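Local coordinates for protein spermidine N(1)-acetyltransferase (Thermoplasma acidophilum, PDB 3K9U) that catalyses the transfer of an acetyl group from acetyl-CoA to polyamines such as spermidine, helping to protect the cell from polyamine toxicity, at residues A87-L92 with C123-H128; I63-A68 with F77-I82; K25-G30 with R129-G134. All blocks are in the same frame, centred on the assembly; numbering follows the deposited sequence.

Contact 1: residues A87-L92 with C123-H128; sequences AELLRL and CRLYVH. With ACO (acetyl coenzyme *a), chain G.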
loop_
_atom_site.group_PDB
_atom_site.type_symbol
_atom_site.label_atom_id
_atom_site.label_comp_id
_atom_site.label_asym_id
_atom_site.label_seq_id
_atom_site.Cartn_x
_atom_site.Cartn_y
_atom_site.Cartn_z
ATOM N N ALA A 87 20.058 -18.806 11.116
ATOM C CA ALA A 87 19.828 -17.454 10.618
ATOM C C ALA A 87 18.882 -16.664 11.530
ATOM O O ALA A 87 17.924 -17.209 12.079
ATOM C CB ALA A 87 19.266 -17.500 9.206
ATOM N N GLU A 88 19.139 -15.377 11.688
ATOM C CA GLU A 88 18.142 -14.500 12.278
ATOM C C GLU A 88 17.794 -13.419 11.247
ATOM O O GLU A 88 18.684 -12.766 10.677
ATOM C CB GLU A 88 18.575 -13.898 13.617
ATOM C CG GLU A 88 17.483 -12.919 14.102
ATOM C CD GLU A 88 17.446 -12.591 15.591
ATOM O OE1 GLU A 88 18.420 -12.802 16.318
ATOM O OE2 GLU A 88 16.396 -12.075 16.018
ATOM N N LEU A 89 16.503 -13.297 10.962
ATOM C CA LEU A 89 16.004 -12.261 10.079
ATOM C C LEU A 89 15.750 -11.040 10.956
ATOM O O LEU A 89 14.820 -11.018 11.763
ATOM C CB LEU A 89 14.725 -12.722 9.369
ATOM C CG LEU A 89 14.310 -11.923 8.118
ATOM C CD1 LEU A 89 13.133 -12.613 7.369
ATOM C CD2 LEU A 89 13.935 -10.484 8.480
ATOM N N LEU A 90 16.614 -10.048 10.855
ATOM C CA LEU A 90 16.572 -8.932 11.795
ATOM C C LEU A 90 15.671 -7.838 11.315
ATOM O O LEU A 90 15.084 -7.154 12.115
ATOM C CB LEU A 90 17.960 -8.326 12.025
ATOM C CG LEU A 90 19.007 -9.247 12.643
ATOM C CD1 LEU A 90 20.399 -8.591 12.477
ATOM C CD2 LEU A 90 18.693 -9.565 14.123
ATOM N N ARG A 91 15.572 -7.674 10.003
ATOM C CA ARG A 91 15.067 -6.434 9.413
ATOM C C ARG A 91 14.535 -6.665 7.990
ATOM O O ARG A 91 15.250 -7.214 7.152
ATOM C CB ARG A 91 16.251 -5.456 9.357
ATOM C CG ARG A 91 15.996 -4.106 9.909
ATOM C CD ARG A 91 17.057 -3.604 10.876
ATOM N NE ARG A 91 18.466 -3.581 10.453
ATOM C CZ ARG A 91 19.244 -2.490 10.335
ATOM N NH1 ARG A 91 20.534 -2.638 10.046
ATOM N NH2 ARG A 91 18.769 -1.246 10.471
ATOM N N LEU A 92 13.311 -6.217 7.717
ATOM C CA LEU A 92 12.762 -6.244 6.361
ATOM C C LEU A 92 11.697 -5.194 6.204
ATOM O O LEU A 92 10.608 -5.318 6.767
ATOM C CB LEU A 92 12.164 -7.622 6.047
ATOM C CG LEU A 92 11.452 -7.852 4.726
ATOM C CD1 LEU A 92 12.358 -7.493 3.618
ATOM C CD2 LEU A 92 11.019 -9.308 4.604
ATOM N N CYS A 123 15.728 -20.485 10.317
ATOM C CA CYS A 123 15.699 -19.040 10.359
ATOM C C CYS A 123 14.680 -18.589 11.381
ATOM O O CYS A 123 13.547 -19.053 11.355
ATOM C CB CYS A 123 15.319 -18.484 8.990
ATOM S SG CYS A 123 15.366 -16.668 8.936
ATOM N N ARG A 124 15.062 -17.690 12.286
ATOM C CA ARG A 124 14.105 -17.148 13.251
ATOM C C ARG A 124 13.957 -15.663 13.105
ATOM O O ARG A 124 14.794 -15.005 12.499
ATOM C CB ARG A 124 14.466 -17.524 14.702
ATOM C CG ARG A 124 15.880 -17.215 15.135
ATOM C CD ARG A 124 16.300 -17.979 16.412
ATOM N NE ARG A 124 16.114 -17.153 17.604
ATOM C CZ ARG A 124 15.096 -17.253 18.457
ATOM N NH1 ARG A 124 14.146 -18.177 18.280
ATOM N NH2 ARG A 124 15.032 -16.422 19.504
ATOM N N LEU A 125 12.866 -15.131 13.639
ATOM C CA LEU A 125 12.615 -13.709 13.573
ATOM C C LEU A 125 11.678 -13.271 14.686
ATOM O O LEU A 125 10.917 -14.084 15.213
ATOM C CB LEU A 125 12.046 -13.344 12.202
ATOM C CG LEU A 125 10.646 -13.866 11.823
ATOM C CD1 LEU A 125 9.523 -12.952 12.393
ATOM C CD2 LEU A 125 10.478 -14.045 10.324
ATOM N N TYR A 126 11.746 -11.982 15.042
ATOM C CA TYR A 126 10.788 -11.375 15.951
ATOM C C TYR A 126 9.932 -10.398 15.132
ATOM O O TYR A 126 10.450 -9.593 14.374
ATOM C CB TYR A 126 11.512 -10.601 17.075
ATOM C CG TYR A 126 12.356 -11.444 18.036
ATOM C CD1 TYR A 126 12.111 -11.445 19.409
ATOM C CD2 TYR A 126 13.399 -12.216 17.566
ATOM C CE1 TYR A 126 12.896 -12.215 20.303
ATOM C CE2 TYR A 126 14.186 -12.972 18.431
ATOM C CZ TYR A 126 13.929 -12.986 19.796
ATOM O OH TYR A 126 14.732 -13.777 20.599
ATOM N N VAL A 127 8.618 -10.490 15.283
ATOM C CA VAL A 127 7.683 -9.545 14.697
ATOM C C VAL A 127 6.703 -9.100 15.803
ATOM O O VAL A 127 6.271 -9.915 16.667
ATOM C CB VAL A 127 6.922 -10.186 13.519
ATOM C CG1 VAL A 127 6.215 -11.461 13.949
ATOM C CG2 VAL A 127 5.916 -9.185 12.859
ATOM N N HIS A 128 6.390 -7.821 15.820
ATOM C CA HIS A 128 5.407 -7.287 16.776
ATOM C C HIS A 128 4.032 -7.924 16.475
ATOM O O HIS A 128 3.609 -7.992 15.332
ATOM C CB HIS A 128 5.303 -5.761 16.656
ATOM C CG HIS A 128 4.631 -5.098 17.824
ATOM N ND1 HIS A 128 3.288 -5.229 18.082
ATOM C CD2 HIS A 128 5.117 -4.269 18.783
ATOM C CE1 HIS A 128 2.972 -4.536 19.162
ATOM N NE2 HIS A 128 4.066 -3.947 19.610
HETATM N N1A ACO G . -1.487 -4.079 3.427
HETATM C C2A ACO G . -1.841 -5.198 4.104
HETATM N N3A ACO G . -1.161 -6.354 3.996
HETATM C C4A ACO G . -0.057 -6.452 3.233
HETATM C C5A ACO G . 0.355 -5.260 2.495
HETATM C C6A ACO G . -0.429 -4.024 2.642
HETATM N N6A ACO G . -0.108 -2.884 1.981
HETATM N N7A ACO G . 1.439 -5.593 1.817
HETATM C C8A ACO G . 1.695 -6.885 2.080
HETATM N N9A ACO G . 0.819 -7.409 2.949
HETATM C C1B ACO G . 0.841 -8.837 3.404
HETATM C C2B ACO G . -0.463 -9.601 3.170
HETATM O O2B ACO G . -0.611 -10.701 4.106
HETATM C C3B ACO G . -0.322 -10.151 1.781
HETATM O O3B ACO G . -1.146 -11.316 1.584
HETATM P P3B ACO G . -2.614 -11.073 0.910
HETATM O O7A ACO G . -2.280 -10.907 -0.517
HETATM O O8A ACO G . -3.141 -9.817 1.591
HETATM O O9A ACO G . -3.309 -12.363 1.313
HETATM C C4B ACO G . 1.173 -10.372 1.632
HETATM O O4B ACO G . 1.803 -9.576 2.646
HETATM C C5B ACO G . 1.714 -9.975 0.276
HETATM O O5B ACO G . 2.987 -10.584 0.017
HETATM P P1A ACO G . 4.181 -9.755 -0.680
HETATM O O1A ACO G . 3.645 -8.941 -1.849
HETATM O O2A ACO G . 5.351 -10.671 -0.922
HETATM O O3A ACO G . 4.532 -8.754 0.551
HETATM P P2A ACO G . 5.477 -7.442 0.387
HETATM O O4A ACO G . 4.601 -6.255 0.711
HETATM O O5A ACO G . 6.274 -7.504 -0.911
HETATM O O6A ACO G . 6.518 -7.633 1.572
HETATM C CBP ACO G . 6.598 -6.835 3.820
HETATM C CCP ACO G . 6.093 -7.930 2.898
HETATM C CDP ACO G . 6.228 -7.168 5.251
HETATM C CEP ACO G . 8.119 -6.821 3.699
HETATM C CAP ACO G . 6.029 -5.460 3.399
HETATM O OAP ACO G . 4.597 -5.469 3.345
HETATM C C9P ACO G . 6.466 -4.330 4.289
HETATM O O9P ACO G . 7.559 -3.820 4.119
HETATM N N8P ACO G . 5.632 -3.973 5.236
HETATM C C7P ACO G . 5.915 -2.964 6.232
HETATM C C6P ACO G . 7.117 -3.253 7.117
HETATM C C5P ACO G . 7.043 -4.552 7.892
HETATM O O5P ACO G . 6.026 -4.919 8.461
HETATM N N4P ACO G . 8.179 -5.251 7.964
HETATM C C3P ACO G . 8.297 -6.456 8.783
HETATM C C2P ACO G . 8.803 -6.090 10.171
HETATM S S1P ACO G . 9.237 -7.511 11.127
HETATM C C ACO G . 10.904 -7.678 10.881
HETATM O O ACO G . 11.492 -6.806 10.254
HETATM C CH3 ACO G . 11.663 -8.861 11.452
HETATM O O HOH W 1 14.156 -10.527 14.286
#
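Leu89 O, Tyr126 N and Glu88 OE2 meet at one water held between neighbouring strands: it accepts from Tyr126 N at 2.9 Å and donates to Leu89 O at 2.7 Å and, less closely, to Glu88 OE2. The strands are the parallel pair of a beta-alpha-beta unit, 86-94 and 122-128 joined through helix 103-118. Their directions differ by 30°, and direct pairing gives way beyond Leu89, where Tyr126 N and Leu89 O, next in the bonding pattern, stand 4.6 Å apart. Before that point Leu89 N donates to Arg124 O at 2.9 Å in a nearly straight bond, supplemented by a weaker CA-H...O contact from Glu88, and Arg124 N is bonded to Ala87 O at 2.9 Å. The Glu88 chain, with CG anti to the backbone N (chi1 176°) and extended beyond, carries OE2 to within 3.4 Å of Tyr126 CD2, the carboxylate turned 25° from the ring plane. On the other face of the sheet Cys123 SG packs between the CB atoms of Ala87 and Leu89, while Leu125 lies against Tyr138, the probable proton donor. Just past the water, Leu90 and Arg91 both face Glu79 of strand 73-83, a classic beta bulge in that pairing. Parting of the parallel strands is the hallmark of the GNAT fold, and the acetylated end of acetyl-CoA occupies the opening. Leu92 O accepts from N4P of the cofactor at 2.7 Å, Leu92 N reaches the acetyl oxygen weakly, and from the other strand Tyr126 O lies 3.2 Å from the acetyl methyl CH3.

Contact 2: residues I63-A68 with F77-I82; sequences ILFLGA and FIELKI
The Phe65 ring has the Glu79 carboxylate over one face, with OE2 above the ring centre and the two planes 32° apart. At the ring edge, in its plane, sits the backbone oxygen of Ile78, 3.4 Å from Phe65 CD1; Phe77 CD2 also approaches that edge, 4.0 Å from Phe65 CE1. The first torsion of Phe65, -159°, leans the ring over the partner strand, where its CD1 also meets Glu79 CB at 3.7 Å. The ring face offers the carboxylate no counter-charge; that comes from Arg91, whose NE forms a salt bridge with Glu79 OE1 and would probably stabilise the negative charge in this buried setting. The backbone evidence identifies an antiparallel beta hairpin. Leu64 with Leu80 and Leu66 with Ile78 are hydrogen-bonded pairs, each closed by two bonds, as in Leu80 N to Leu64 O at 2.9 Å; Ile63 with Lys81, Phe65 with Glu79 and Gly67 with Phe77 are the non-hydrogen-bonded pairs between and beyond them. Ile63 and Lys81 run alongside one another on the Phe65 face, CG1 touching CE at 3.9 Å. The opposite face is aliphatic: Leu66 CB meets Ile78 CG2 at 3.8 Å, and Leu64 CB meets Leu80 CD1 at 3.9 Å. Both sides of the hairpin are covered. Helix 47-59 packs on Ile63 and Phe65, helix 103-118 on Ile78 and Leu80, and within the GNAT sheet strand 3-7 flanks 63-70 while 86-94 flanks 73-83.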
loop_
_atom_site.group_PDB
_atom_site.type_symbol
_atom_site.label_atom_id
_atom_site.label_comp_id
_atom_site.label_asym_id
_atom_site.label_seq_id
_atom_site.Cartn_x
_atom_site.Cartn_y
_atom_site.Cartn_z
ATOM N N ILE A 63 26.867 -11.925 7.306
ATOM C CA ILE A 63 25.875 -10.845 7.369
ATOM C C ILE A 63 25.347 -10.520 5.971
ATOM O O ILE A 63 26.101 -10.087 5.094
ATOM C CB ILE A 63 26.440 -9.580 8.029
ATOM C CG1 ILE A 63 26.770 -9.845 9.503
ATOM C CG2 ILE A 63 25.433 -8.413 7.922
ATOM C CD1 ILE A 63 27.710 -8.785 10.074
ATOM N N LEU A 64 24.049 -10.735 5.768
ATOM C CA LEU A 64 23.405 -10.427 4.502
ATOM C C LEU A 64 22.630 -9.151 4.676
ATOM O O LEU A 64 21.709 -9.094 5.503
ATOM C CB LEU A 64 22.432 -11.521 4.096
ATOM C CG LEU A 64 22.934 -12.921 3.742
ATOM C CD1 LEU A 64 23.865 -13.473 4.800
ATOM C CD2 LEU A 64 21.714 -13.858 3.556
ATOM N N PHE A 65 22.960 -8.147 3.867
ATOM C CA PHE A 65 22.319 -6.842 3.961
ATOM C C PHE A 65 22.083 -6.391 2.520
ATOM O O PHE A 65 22.990 -5.888 1.839
ATOM C CB PHE A 65 23.227 -5.905 4.777
ATOM C CG PHE A 65 22.542 -4.688 5.391
ATOM C CD1 PHE A 65 21.172 -4.610 5.581
ATOM C CD2 PHE A 65 23.321 -3.641 5.851
ATOM C CE1 PHE A 65 20.600 -3.479 6.166
ATOM C CE2 PHE A 65 22.765 -2.518 6.453
ATOM C CZ PHE A 65 21.407 -2.425 6.606
ATOM N N LEU A 66 20.848 -6.613 2.060
ATOM C CA LEU A 66 20.492 -6.444 0.649
ATOM C C LEU A 66 19.439 -5.364 0.477
ATOM O O LEU A 66 18.603 -5.174 1.345
ATOM C CB LEU A 66 19.936 -7.753 0.083
ATOM C CG LEU A 66 20.642 -9.067 0.389
ATOM C CD1 LEU A 66 19.844 -10.256 -0.100
ATOM C CD2 LEU A 66 22.031 -9.087 -0.242
ATOM N N GLY A 67 19.491 -4.682 -0.666
ATOM C CA GLY A 67 18.509 -3.693 -1.074
ATOM C C GLY A 67 17.707 -4.161 -2.279
ATOM O O GLY A 67 18.213 -4.927 -3.124
ATOM N N ALA A 68 16.439 -3.732 -2.330
ATOM C CA ALA A 68 15.602 -3.892 -3.502
ATOM C C ALA A 68 15.576 -2.566 -4.259
ATOM O O ALA A 68 15.192 -1.527 -3.708
ATOM C CB ALA A 68 14.162 -4.339 -3.096
ATOM N N PHE A 77 14.806 -3.079 1.921
ATOM C CA PHE A 77 16.019 -3.814 2.262
ATOM C C PHE A 77 15.748 -4.943 3.223
ATOM O O PHE A 77 14.713 -4.984 3.822
ATOM C CB PHE A 77 17.039 -2.863 2.896
ATOM C CG PHE A 77 16.541 -2.202 4.166
ATOM C CD1 PHE A 77 15.809 -1.011 4.115
ATOM C CD2 PHE A 77 16.766 -2.774 5.394
ATOM C CE1 PHE A 77 15.332 -0.401 5.282
ATOM C CE2 PHE A 77 16.293 -2.168 6.561
ATOM C CZ PHE A 77 15.576 -0.972 6.499
ATOM N N ILE A 78 16.722 -5.828 3.393
ATOM C CA ILE A 78 16.605 -6.938 4.305
ATOM C C ILE A 78 17.946 -7.140 4.988
ATOM O O ILE A 78 18.988 -6.925 4.375
ATOM C CB ILE A 78 16.154 -8.223 3.565
ATOM C CG1 ILE A 78 15.678 -9.275 4.572
ATOM C CG2 ILE A 78 17.275 -8.748 2.655
ATOM C CD1 ILE A 78 15.173 -10.627 3.953
ATOM N N GLU A 79 17.915 -7.507 6.269
ATOM C CA GLU A 79 19.115 -7.790 7.039
ATOM C C GLU A 79 18.955 -9.134 7.740
ATOM O O GLU A 79 17.979 -9.350 8.435
ATOM C CB GLU A 79 19.389 -6.687 8.083
ATOM C CG GLU A 79 20.754 -6.891 8.865
ATOM C CD GLU A 79 21.084 -5.788 9.887
ATOM O OE1 GLU A 79 20.273 -5.533 10.821
ATOM O OE2 GLU A 79 22.172 -5.170 9.759
ATOM N N LEU A 80 19.916 -10.027 7.554
ATOM C CA LEU A 80 19.968 -11.275 8.322
ATOM C C LEU A 80 21.356 -11.578 8.857
ATOM O O LEU A 80 22.332 -11.309 8.177
ATOM C CB LEU A 80 19.536 -12.466 7.471
ATOM C CG LEU A 80 18.285 -12.328 6.632
ATOM C CD1 LEU A 80 18.684 -11.896 5.248
ATOM C CD2 LEU A 80 17.576 -13.678 6.621
ATOM N N LYS A 81 21.429 -12.146 10.059
ATOM C CA LYS A 81 22.681 -12.613 10.655
ATOM C C LYS A 81 22.692 -14.135 10.773
ATOM O O LYS A 81 21.700 -14.763 11.191
ATOM C CB LYS A 81 22.898 -12.035 12.058
ATOM C CG LYS A 81 23.996 -10.934 12.186
ATOM C CD LYS A 81 23.411 -9.501 12.378
ATOM C CE LYS A 81 24.465 -8.391 12.228
ATOM N NZ LYS A 81 24.279 -7.214 13.175
ATOM N N ILE A 82 23.830 -14.729 10.431
ATOM C CA ILE A 82 24.023 -16.148 10.653
ATOM C C ILE A 82 25.001 -16.332 11.772
ATOM O O ILE A 82 26.102 -15.798 11.699
ATOM C CB ILE A 82 24.556 -16.834 9.390
ATOM C CG1 ILE A 82 23.471 -16.766 8.300
ATOM C CG2 ILE A 82 25.101 -18.294 9.720
ATOM C CD1 ILE A 82 23.993 -16.790 6.885
#

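Contact 3: residues K25-G30 with R129-G134; sequences KWTYAG and RQNSVG. With ACO (acetyl coenzyme *a), chain G.
Thr27 and Asn131 meet methyl against carboxamide: Thr27 CG2 stands above the amide plane, 3.5 Å from both Asn131 OD1 and Asn131 ND2. A first torsion of 177° carries the Asn131 amide away from its own backbone N, in among the methyl, the cofactor and the helix start, and each end of the group has a task. ND2 donates to O5P of acetyl-CoA at 2.8 Å in an almost straight bond (172°). OD1 accepts from Gly134 N at 3.0 Å, the donor lying well out of the carbonyl plane; this N-cap bond of helix 132-139, with the ND2 bond to O5P, probably holds the rotation of the amide. A shared water, 2.9 Å from Tyr28 OH, also receives a weak bond from ND2, while the phenol itself is hydrogen-bonded to Tyr93. Further along the cofactor, Trp26 presents an indole edge to the pantetheine, CZ3 3.6 Å from C7P, and its CH2 makes a loose apolar contact with Val133 CG1 at 4.3 Å. Trp26 NE1 is bonded to Glu97 O of the second subunit, so a residue of this pocket also takes part in the dimer interface. Thr27 OG1 turns to Ser23 O within its own helix and touches C7P at 3.1 Å. The end of one helix and the capped start of another thus border the pantetheine arm, as expected of an acetyl-CoA site in the GNAT fold.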
loop_
_atom_site.group_PDB
_atom_site.type_symbol
_atom_site.label_atom_id
_atom_site.label_comp_id
_atom_site.label_asym_id
_atom_site.label_seq_id
_atom_site.Cartn_x
_atom_site.Cartn_y
_atom_site.Cartn_z
ATOM N N LYS A 25 7.118 4.658 9.968
ATOM C CA LYS A 25 5.992 5.555 10.311
ATOM C C LYS A 25 4.662 4.960 9.847
ATOM O O LYS A 25 3.612 5.110 10.511
ATOM C CB LYS A 25 6.168 6.956 9.716
ATOM C CG LYS A 25 7.246 7.809 10.386
ATOM C CD LYS A 25 7.284 9.162 9.706
ATOM C CE LYS A 25 8.141 10.162 10.423
ATOM N NZ LYS A 25 8.401 11.359 9.551
ATOM N N TRP A 26 4.713 4.297 8.699
ATOM C CA TRP A 26 3.529 3.665 8.135
ATOM C C TRP A 26 3.202 2.341 8.861
ATOM O O TRP A 26 2.094 2.179 9.314
ATOM C CB TRP A 26 3.723 3.409 6.653
ATOM C CG TRP A 26 2.558 2.670 6.003
ATOM C CD1 TRP A 26 1.344 3.205 5.639
ATOM C CD2 TRP A 26 2.501 1.282 5.634
ATOM N NE1 TRP A 26 0.556 2.236 5.045
ATOM C CE2 TRP A 26 1.231 1.048 5.057
ATOM C CE3 TRP A 26 3.407 0.219 5.708
ATOM C CZ2 TRP A 26 0.858 -0.188 4.549
ATOM C CZ3 TRP A 26 3.016 -1.034 5.215
ATOM C CH2 TRP A 26 1.753 -1.211 4.643
ATOM N N THR A 27 4.167 1.428 8.983
ATOM C CA THR A 27 3.924 0.114 9.607
ATOM C C THR A 27 3.532 0.160 11.077
ATOM O O THR A 27 2.758 -0.644 11.537
ATOM C CB THR A 27 5.173 -0.774 9.590
ATOM O OG1 THR A 27 5.861 -0.642 8.338
ATOM C CG2 THR A 27 4.762 -2.238 9.805
ATOM N N TYR A 28 4.097 1.093 11.834
ATOM C CA TYR A 28 3.855 1.117 13.262
ATOM C C TYR A 28 2.900 2.239 13.697
ATOM O O TYR A 28 2.808 2.562 14.885
ATOM C CB TYR A 28 5.199 1.189 13.971
ATOM C CG TYR A 28 6.091 -0.017 13.685
ATOM C CD1 TYR A 28 5.847 -1.227 14.287
ATOM C CD2 TYR A 28 7.209 0.082 12.862
ATOM C CE1 TYR A 28 6.654 -2.340 14.050
ATOM C CE2 TYR A 28 8.029 -1.036 12.604
ATOM C CZ TYR A 28 7.731 -2.246 13.211
ATOM O OH TYR A 28 8.501 -3.360 12.991
ATOM N N ALA A 29 2.189 2.827 12.745
ATOM C CA ALA A 29 1.257 3.918 13.070
ATOM C C ALA A 29 0.256 3.551 14.186
ATOM O O ALA A 29 0.028 4.349 15.109
ATOM C CB ALA A 29 0.483 4.425 11.809
ATOM N N GLY A 30 -0.341 2.376 14.152
ATOM C CA GLY A 30 -1.283 2.076 15.262
ATOM C C GLY A 30 -0.663 1.500 16.550
ATOM O O GLY A 30 -1.401 1.144 17.480
ATOM N N ARG A 129 3.359 -8.375 17.517
ATOM C CA ARG A 129 2.066 -9.040 17.394
ATOM C C ARG A 129 0.963 -8.189 16.776
ATOM O O ARG A 129 0.053 -8.742 16.203
ATOM C CB ARG A 129 1.618 -9.548 18.762
ATOM C CG ARG A 129 1.144 -8.431 19.712
ATOM C CD ARG A 129 1.570 -8.710 21.154
ATOM N NE ARG A 129 0.801 -9.767 21.795
ATOM C CZ ARG A 129 1.290 -10.666 22.655
ATOM N NH1 ARG A 129 0.464 -11.583 23.177
ATOM N NH2 ARG A 129 2.584 -10.684 22.984
ATOM N N GLN A 130 1.027 -6.858 16.878
ATOM C CA GLN A 130 0.020 -6.037 16.172
ATOM C C GLN A 130 0.407 -5.683 14.739
ATOM O O GLN A 130 -0.359 -5.045 14.037
ATOM C CB GLN A 130 -0.318 -4.751 16.927
ATOM C CG GLN A 130 -0.821 -4.954 18.342
ATOM C CD GLN A 130 -0.990 -3.624 19.032
ATOM O OE1 GLN A 130 -0.331 -3.335 20.034
ATOM N NE2 GLN A 130 -1.847 -2.777 18.459
ATOM N N ASN A 131 1.601 -6.059 14.307
ATOM C CA ASN A 131 1.981 -5.782 12.932
ATOM C C ASN A 131 1.401 -6.921 12.085
ATOM O O ASN A 131 2.064 -7.904 11.748
ATOM C CB ASN A 131 3.491 -5.645 12.767
ATOM C CG ASN A 131 3.905 -5.421 11.326
ATOM O OD1 ASN A 131 3.054 -5.246 10.458
ATOM N ND2 ASN A 131 5.231 -5.466 11.054
ATOM N N SER A 132 0.139 -6.748 11.779
ATOM C CA SER A 132 -0.645 -7.689 10.969
ATOM C C SER A 132 -0.050 -7.867 9.556
ATOM O O SER A 132 -0.078 -8.967 8.993
ATOM C CB SER A 132 -2.073 -7.133 10.872
ATOM O OG SER A 132 -2.972 -8.143 10.528
ATOM N N VAL A 133 0.472 -6.778 8.992
ATOM C CA VAL A 133 1.092 -6.762 7.646
ATOM C C VAL A 133 2.325 -7.682 7.575
ATOM O O VAL A 133 2.397 -8.598 6.776
ATOM C CB VAL A 133 1.506 -5.287 7.245
ATOM C CG1 VAL A 133 2.260 -5.268 5.921
ATOM C CG2 VAL A 133 0.234 -4.319 7.192
ATOM N N GLY A 134 3.294 -7.413 8.429
ATOM C CA GLY A 134 4.455 -8.283 8.583
ATOM C C GLY A 134 4.128 -9.698 9.030
ATOM O O GLY A 134 4.641 -10.650 8.471
HETATM N N1A ACO G . -1.487 -4.079 3.427
HETATM C C2A ACO G . -1.841 -5.198 4.104
HETATM N N3A ACO G . -1.161 -6.354 3.996
HETATM C C4A ACO G . -0.057 -6.452 3.233
HETATM C C5A ACO G . 0.355 -5.260 2.495
HETATM C C6A ACO G . -0.429 -4.024 2.642
HETATM N N6A ACO G . -0.108 -2.884 1.981
HETATM N N7A ACO G . 1.439 -5.593 1.817
HETATM C C8A ACO G . 1.695 -6.885 2.080
HETATM N N9A ACO G . 0.819 -7.409 2.949
HETATM C C1B ACO G . 0.841 -8.837 3.404
HETATM C C2B ACO G . -0.463 -9.601 3.170
HETATM O O2B ACO G . -0.611 -10.701 4.106
HETATM C C3B ACO G . -0.322 -10.151 1.781
HETATM O O3B ACO G . -1.146 -11.316 1.584
HETATM P P3B ACO G . -2.614 -11.073 0.910
HETATM O O7A ACO G . -2.280 -10.907 -0.517
HETATM O O8A ACO G . -3.141 -9.817 1.591
HETATM O O9A ACO G . -3.309 -12.363 1.313
HETATM C C4B ACO G . 1.173 -10.372 1.632
HETATM O O4B ACO G . 1.803 -9.576 2.646
HETATM C C5B ACO G . 1.714 -9.975 0.276
HETATM O O5B ACO G . 2.987 -10.584 0.017
HETATM P P1A ACO G . 4.181 -9.755 -0.680
HETATM O O1A ACO G . 3.645 -8.941 -1.849
HETATM O O2A ACO G . 5.351 -10.671 -0.922
HETATM O O3A ACO G . 4.532 -8.754 0.551
HETATM P P2A ACO G . 5.477 -7.442 0.387
HETATM O O4A ACO G . 4.601 -6.255 0.711
HETATM O O5A ACO G . 6.274 -7.504 -0.911
HETATM O O6A ACO G . 6.518 -7.633 1.572
HETATM C CBP ACO G . 6.598 -6.835 3.820
HETATM C CCP ACO G . 6.093 -7.930 2.898
HETATM C CDP ACO G . 6.228 -7.168 5.251
HETATM C CEP ACO G . 8.119 -6.821 3.699
HETATM C CAP ACO G . 6.029 -5.460 3.399
HETATM O OAP ACO G . 4.597 -5.469 3.345
HETATM C C9P ACO G . 6.466 -4.330 4.289
HETATM O O9P ACO G . 7.559 -3.820 4.119
HETATM N N8P ACO G . 5.632 -3.973 5.236
HETATM C C7P ACO G . 5.915 -2.964 6.232
HETATM C C6P ACO G . 7.117 -3.253 7.117
HETATM C C5P ACO G . 7.043 -4.552 7.892
HETATM O O5P ACO G . 6.026 -4.919 8.461
HETATM N N4P ACO G . 8.179 -5.251 7.964
HETATM C C3P ACO G . 8.297 -6.456 8.783
HETATM C C2P ACO G . 8.803 -6.090 10.171
HETATM S S1P ACO G . 9.237 -7.511 11.127
HETATM C C ACO G . 10.904 -7.678 10.881
HETATM O O ACO G . 11.492 -6.806 10.254
HETATM C CH3 ACO G . 11.663 -8.861 11.452
HETATM O O HOH W 2 7.462 -5.971 13.568
#

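In the fold
Contacts 1 and 2 lie in one mixed sheet, their centres 11 Å apart, where strands 73-83 and 86-94 are neighbours; the Arg91–Glu79 salt bridge joins them directly. Contact 2 closes first along the chain, contact 1 follows in series, and contact 3, pairing segments 99 residues apart, spans both. Contact 3 is centred 15 Å from contact 1, and strand 122-128 leads straight into helix 132-139, which begins in contact 3. Both hold acetyl-CoA, contact 1 at the acetyl group and the adjoining pantetheine amide, contact 3 farther along the pantetheine and up to the adenine. Contact 2, 21 Å from contact 3 between centres, touches neither it nor the cofactor and belongs to the sheet core beside the bulged strand.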